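Local coordinates for predicted flavin-nucleotide-binding protein from COG3576 family structurally related to pyridoxine 5'-phosphate oxidase (Lactobacillus delbrueckii subsp. bulgaricus, PDB 2HTD) that probably binds a flavin nucleotide, as in the related pyridoxine 5'-phosphate oxidases, and may act as an oxidoreductase, though its reaction is not established, at residues B[45-48]-B[49-53]; B[62-65]-B[66-69]. All coordinates share one frame; numbering follows the deposited sequence.

Contact 1. Residues B[45-48]-B[49-53]; sequences TVDA and DGNPQ
D47 OD1 is gripped by two backbone amides, one in a hairpin turn and one just after it: D49 N at 2.8 Å and N51 N at 3.0 Å approach it from opposite faces of the carboxylate. The hairpin joins strands 41-46 and 52-57 through a type I turn with a G1 beta bulge; D47 to G50 form the turn, closed by G50 N donating to D47 O at 3.0 Å. Flanked by both neighbours of its own CA, the D47 carboxyl group folds back over the turn, and its bond to D49 N makes an Asx turn. The D47 amide gives a nearly straight bond to N51 O (2.8 Å, 173°), so D47 is tied to N51 through both main chain and side chain. Their side chains run alongside each other, with carboxylate and amide planes 73° apart. A water donates to both D47 OD2 and D49 OD2 and accepts from N51 ND2; by bridging the two carboxylates it probably eases the closeness of their like charges. G50 takes the positive-phi position of the G1 bulge, and its backbone packs against V46 CG1. At the base of the loop, T45 and Q53 form an antiparallel hydrogen-bonded pair. T45 OG1, which also bonds to N81 of helix 77-83, donates to the amide oxygen Q53 OE1 at 2.6 Å, tilted 22° from the carbonyl plane.

Contact 2. Residues B[62-65]-B[66-69]; sequences VLDP and SHLQ
Rotation about the first side-chain bond brings D64 and H67 together: D64 CG sits between its backbone N and carbonyl carbon (chi1 58°), while H67 CG lies beside its own N, anti to the carbonyl carbon (chi1 -59°). The carboxylate thereby meets the imidazole at its edge. H67 ND1 donates to the syn lone pair of D64 OD1 over 2.7 Å, and that oxygen lies in the ring plane although the carboxylate itself is turned 78° from it. The anti lone pair of the same oxygen takes S66 N at 3.0 Å, an Asx turn, so one carboxylate oxygen ties an amide inside the turn and the ring of the turn's last residue. Two bonds should hold the carboxylate's rotation, and its negative charge would probably favour a proton on ND1. The main chain reinforces this link, H67 N donating to D64 O at 3.0 Å across the type I turn from D64 to H67. In the other direction H67 O accepts twice, from L63 N at 2.8 Å and, by a longer bond, from D64 N at 3.3 Å.

Beyond the turn the side chains are mostly apolar in their contacts. V62 and L68 lie alongside each other and point the same way, with V62 CG2 3.6 Å from L68 CD2; V62 also packs on helix 30-38. L63 lays its branched end across the start of the Q69 side chain, L63 CG standing 3.9 Å from Q69 CB, while the Q69 amide bonds to N132 of strand 129-139. L63 and D64 both face H67, a classic beta bulge that slips the register by one residue and, with the type I turn, shapes the tight hairpin between strands 61-64 and 67-72.

How the contacts relate
From the N terminus, the chain first reverses in contact 1, where residues 45-53 close the hairpin of strands 41-46 and 52-57. Strand 52-57 then leads to strand 61-64, and contact 2 closes the next hairpin with strand 67-72. The two closures stand in series, neither nested nor crossed. Their centres lie 24 Å apart, on opposite sides of the chain's centre, and their nearest atoms are about 12 Å apart. Both belong to one antiparallel sheet whose outermost strands within this chain are 52-57 and 61-64, so each hairpin forms one margin. Contact 1 reaches helix 77-83 and the second subunit; contact 2 borders helix 30-38 and strand 129-139.

Contact 1. Residues B[45-48]-B[49-53]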
loop_
_atom_site.group_PDB
_atom_site.type_symbol
_atom_site.label_atom_id
_atom_site.label_comp_id
_atom_site.label_asym_id
_atom_site.label_seq_id
_atom_site.Cartn_x
_atom_site.Cartn_y
_atom_site.Cartn_z
ATOM N N THR B 45 -4.045 5.190 -2.321
ATOM C CA THR B 45 -4.979 6.295 -2.532
ATOM C C THR B 45 -6.341 5.864 -2.023
ATOM O O THR B 45 -6.544 4.715 -1.629
ATOM C CB THR B 45 -5.087 6.687 -4.034
ATOM O OG1 THR B 45 -5.656 5.611 -4.789
ATOM C CG2 THR B 45 -3.728 7.101 -4.605
ATOM N N VAL B 46 -7.287 6.798 -2.054
ATOM C CA VAL B 46 -8.623 6.580 -1.519
ATOM C C VAL B 46 -9.619 6.814 -2.625
ATOM O O VAL B 46 -9.582 7.839 -3.325
ATOM C CB VAL B 46 -8.888 7.570 -0.403
ATOM C CG1 VAL B 46 -10.212 7.323 0.215
ATOM C CG2 VAL B 46 -7.791 7.523 0.651
ATOM N N ASP B 47 -10.522 5.861 -2.794
ATOM C CA ASP B 47 -11.497 5.909 -3.865
ATOM C C ASP B 47 -12.710 6.704 -3.482
ATOM O O ASP B 47 -12.788 7.329 -2.408
ATOM C CB ASP B 47 -11.849 4.498 -4.384
ATOM C CG ASP B 47 -12.695 3.684 -3.422
ATOM O OD1 ASP B 47 -13.421 4.248 -2.574
ATOM O OD2 ASP B 47 -12.631 2.432 -3.551
ATOM N N ALA B 48 -13.671 6.736 -4.398
ATOM C CA ALA B 48 -14.812 7.596 -4.237
ATOM C C ALA B 48 -15.732 7.205 -3.067
ATOM O O ALA B 48 -16.520 8.024 -2.602
ATOM C CB ALA B 48 -15.609 7.635 -5.543
ATOM N N ASP B 49 -15.649 5.955 -2.621
ATOM C CA ASP B 49 -16.455 5.472 -1.489
ATOM C C ASP B 49 -15.682 5.560 -0.173
ATOM O O ASP B 49 -16.179 5.148 0.858
ATOM C CB ASP B 49 -16.852 4.011 -1.699
ATOM C CG ASP B 49 -17.502 3.759 -3.051
ATOM O OD1 ASP B 49 -18.377 4.556 -3.467
ATOM O OD2 ASP B 49 -17.114 2.754 -3.694
ATOM N N GLY B 50 -14.475 6.085 -0.210
ATOM C CA GLY B 50 -13.678 6.216 0.978
ATOM C C GLY B 50 -12.836 4.994 1.269
ATOM O O GLY B 50 -12.265 4.882 2.344
ATOM N N ASN B 51 -12.714 4.097 0.298
ATOM C CA ASN B 51 -11.954 2.862 0.494
ATOM C C ASN B 51 -10.560 2.972 -0.045
ATOM O O ASN B 51 -10.320 3.674 -1.017
ATOM C CB ASN B 51 -12.681 1.702 -0.183
ATOM C CG ASN B 51 -13.970 1.373 0.526
ATOM O OD1 ASN B 51 -14.021 1.456 1.764
ATOM N ND2 ASN B 51 -15.013 0.983 -0.217
ATOM N N PRO B 52 -9.620 2.246 0.566
ATOM C CA PRO B 52 -8.271 2.280 0.061
ATOM C C PRO B 52 -8.050 1.515 -1.240
ATOM O O PRO B 52 -8.784 0.595 -1.575
ATOM C CB PRO B 52 -7.489 1.611 1.176
ATOM C CG PRO B 52 -8.470 0.682 1.800
ATOM C CD PRO B 52 -9.737 1.401 1.780
ATOM N N GLN B 53 -6.997 1.927 -1.931
ATOM C CA GLN B 53 -6.487 1.276 -3.142
ATOM C C GLN B 53 -4.982 1.233 -2.999
ATOM O O GLN B 53 -4.411 2.104 -2.361
ATOM C CB GLN B 53 -6.874 2.095 -4.378
ATOM C CG GLN B 53 -6.099 1.865 -5.703
ATOM C CD GLN B 53 -4.610 2.393 -5.775
ATOM O OE1 GLN B 53 -4.206 3.462 -5.247
ATOM N NE2 GLN B 53 -3.780 1.606 -6.456
HETATM O O HOH W 1 -14.985 1.093 -3.001
#

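Contact 2. Residues B[62-65]-B[66-69]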
loop_
_atom_site.group_PDB
_atom_site.type_symbol
_atom_site.label_atom_id
_atom_site.label_comp_id
_atom_site.label_asym_id
_atom_site.label_seq_id
_atom_site.Cartn_x
_atom_site.Cartn_y
_atom_site.Cartn_z
ATOM N N VAL B 62 13.161 10.825 -5.484
ATOM C CA VAL B 62 13.196 11.762 -4.396
ATOM C C VAL B 62 13.748 13.040 -4.971
ATOM O O VAL B 62 14.856 13.049 -5.530
ATOM C CB VAL B 62 14.111 11.260 -3.250
ATOM C CG1 VAL B 62 14.133 12.297 -2.139
ATOM C CG2 VAL B 62 13.619 9.883 -2.741
ATOM N N LEU B 63 12.982 14.135 -4.877
ATOM C CA LEU B 63 13.463 15.423 -5.357
ATOM C C LEU B 63 14.287 16.137 -4.289
ATOM O O LEU B 63 15.282 16.765 -4.566
ATOM C CB LEU B 63 12.305 16.322 -5.787
ATOM C CG LEU B 63 11.430 15.739 -6.894
ATOM C CD1 LEU B 63 10.326 16.743 -7.207
ATOM C CD2 LEU B 63 12.276 15.467 -8.093
ATOM N N ASP B 64 13.832 16.034 -3.061
ATOM C CA ASP B 64 14.464 16.628 -1.907
ATOM C C ASP B 64 13.763 15.975 -0.687
ATOM O O ASP B 64 12.802 15.218 -0.838
ATOM C CB ASP B 64 14.341 18.155 -1.947
ATOM C CG ASP B 64 12.901 18.622 -2.005
ATOM O OD1 ASP B 64 12.142 18.352 -1.040
ATOM O OD2 ASP B 64 12.525 19.255 -3.021
ATOM N N PRO B 65 14.265 16.211 0.523
ATOM C CA PRO B 65 13.748 15.510 1.703
ATOM C C PRO B 65 12.250 15.657 1.960
ATOM O O PRO B 65 11.694 14.827 2.677
ATOM C CB PRO B 65 14.553 16.133 2.858
ATOM C CG PRO B 65 15.811 16.584 2.214
ATOM C CD PRO B 65 15.391 17.086 0.867
ATOM N N SER B 66 11.600 16.659 1.354
ATOM C CA SER B 66 10.145 16.813 1.531
ATOM C C SER B 66 9.329 16.615 0.279
ATOM O O SER B 66 8.118 16.884 0.309
ATOM C CB SER B 66 9.852 18.202 2.082
ATOM O OG SER B 66 10.558 18.412 3.295
ATOM N N HIS B 67 9.960 16.184 -0.814
ATOM C CA HIS B 67 9.269 16.014 -2.102
ATOM C C HIS B 67 9.712 14.812 -2.898
ATOM O O HIS B 67 10.890 14.580 -3.104
ATOM C CB HIS B 67 9.446 17.254 -2.987
ATOM C CG HIS B 67 8.923 18.502 -2.368
ATOM N ND1 HIS B 67 9.673 19.249 -1.498
ATOM C CD2 HIS B 67 7.705 19.087 -2.421
ATOM C CE1 HIS B 67 8.964 20.283 -1.083
ATOM N NE2 HIS B 67 7.760 20.197 -1.617
ATOM N N LEU B 68 8.731 14.056 -3.392
ATOM C CA LEU B 68 8.942 12.929 -4.249
ATOM C C LEU B 68 8.294 13.173 -5.588
ATOM O O LEU B 68 7.537 14.114 -5.744
ATOM C CB LEU B 68 8.339 11.662 -3.638
ATOM C CG LEU B 68 8.788 11.384 -2.188
ATOM C CD1 LEU B 68 7.851 10.376 -1.536
ATOM C CD2 LEU B 68 10.197 10.903 -2.154
ATOM N N GLN B 69 8.596 12.314 -6.548
ATOM C CA GLN B 69 8.035 12.431 -7.879
ATOM C C GLN B 69 7.939 11.077 -8.548
ATOM O O GLN B 69 8.836 10.247 -8.381
ATOM C CB GLN B 69 8.923 13.375 -8.707
ATOM C CG GLN B 69 8.440 13.596 -10.132
ATOM C CD GLN B 69 9.360 14.503 -10.886
ATOM O OE1 GLN B 69 10.372 14.068 -11.436
ATOM N NE2 GLN B 69 9.018 15.786 -10.929
#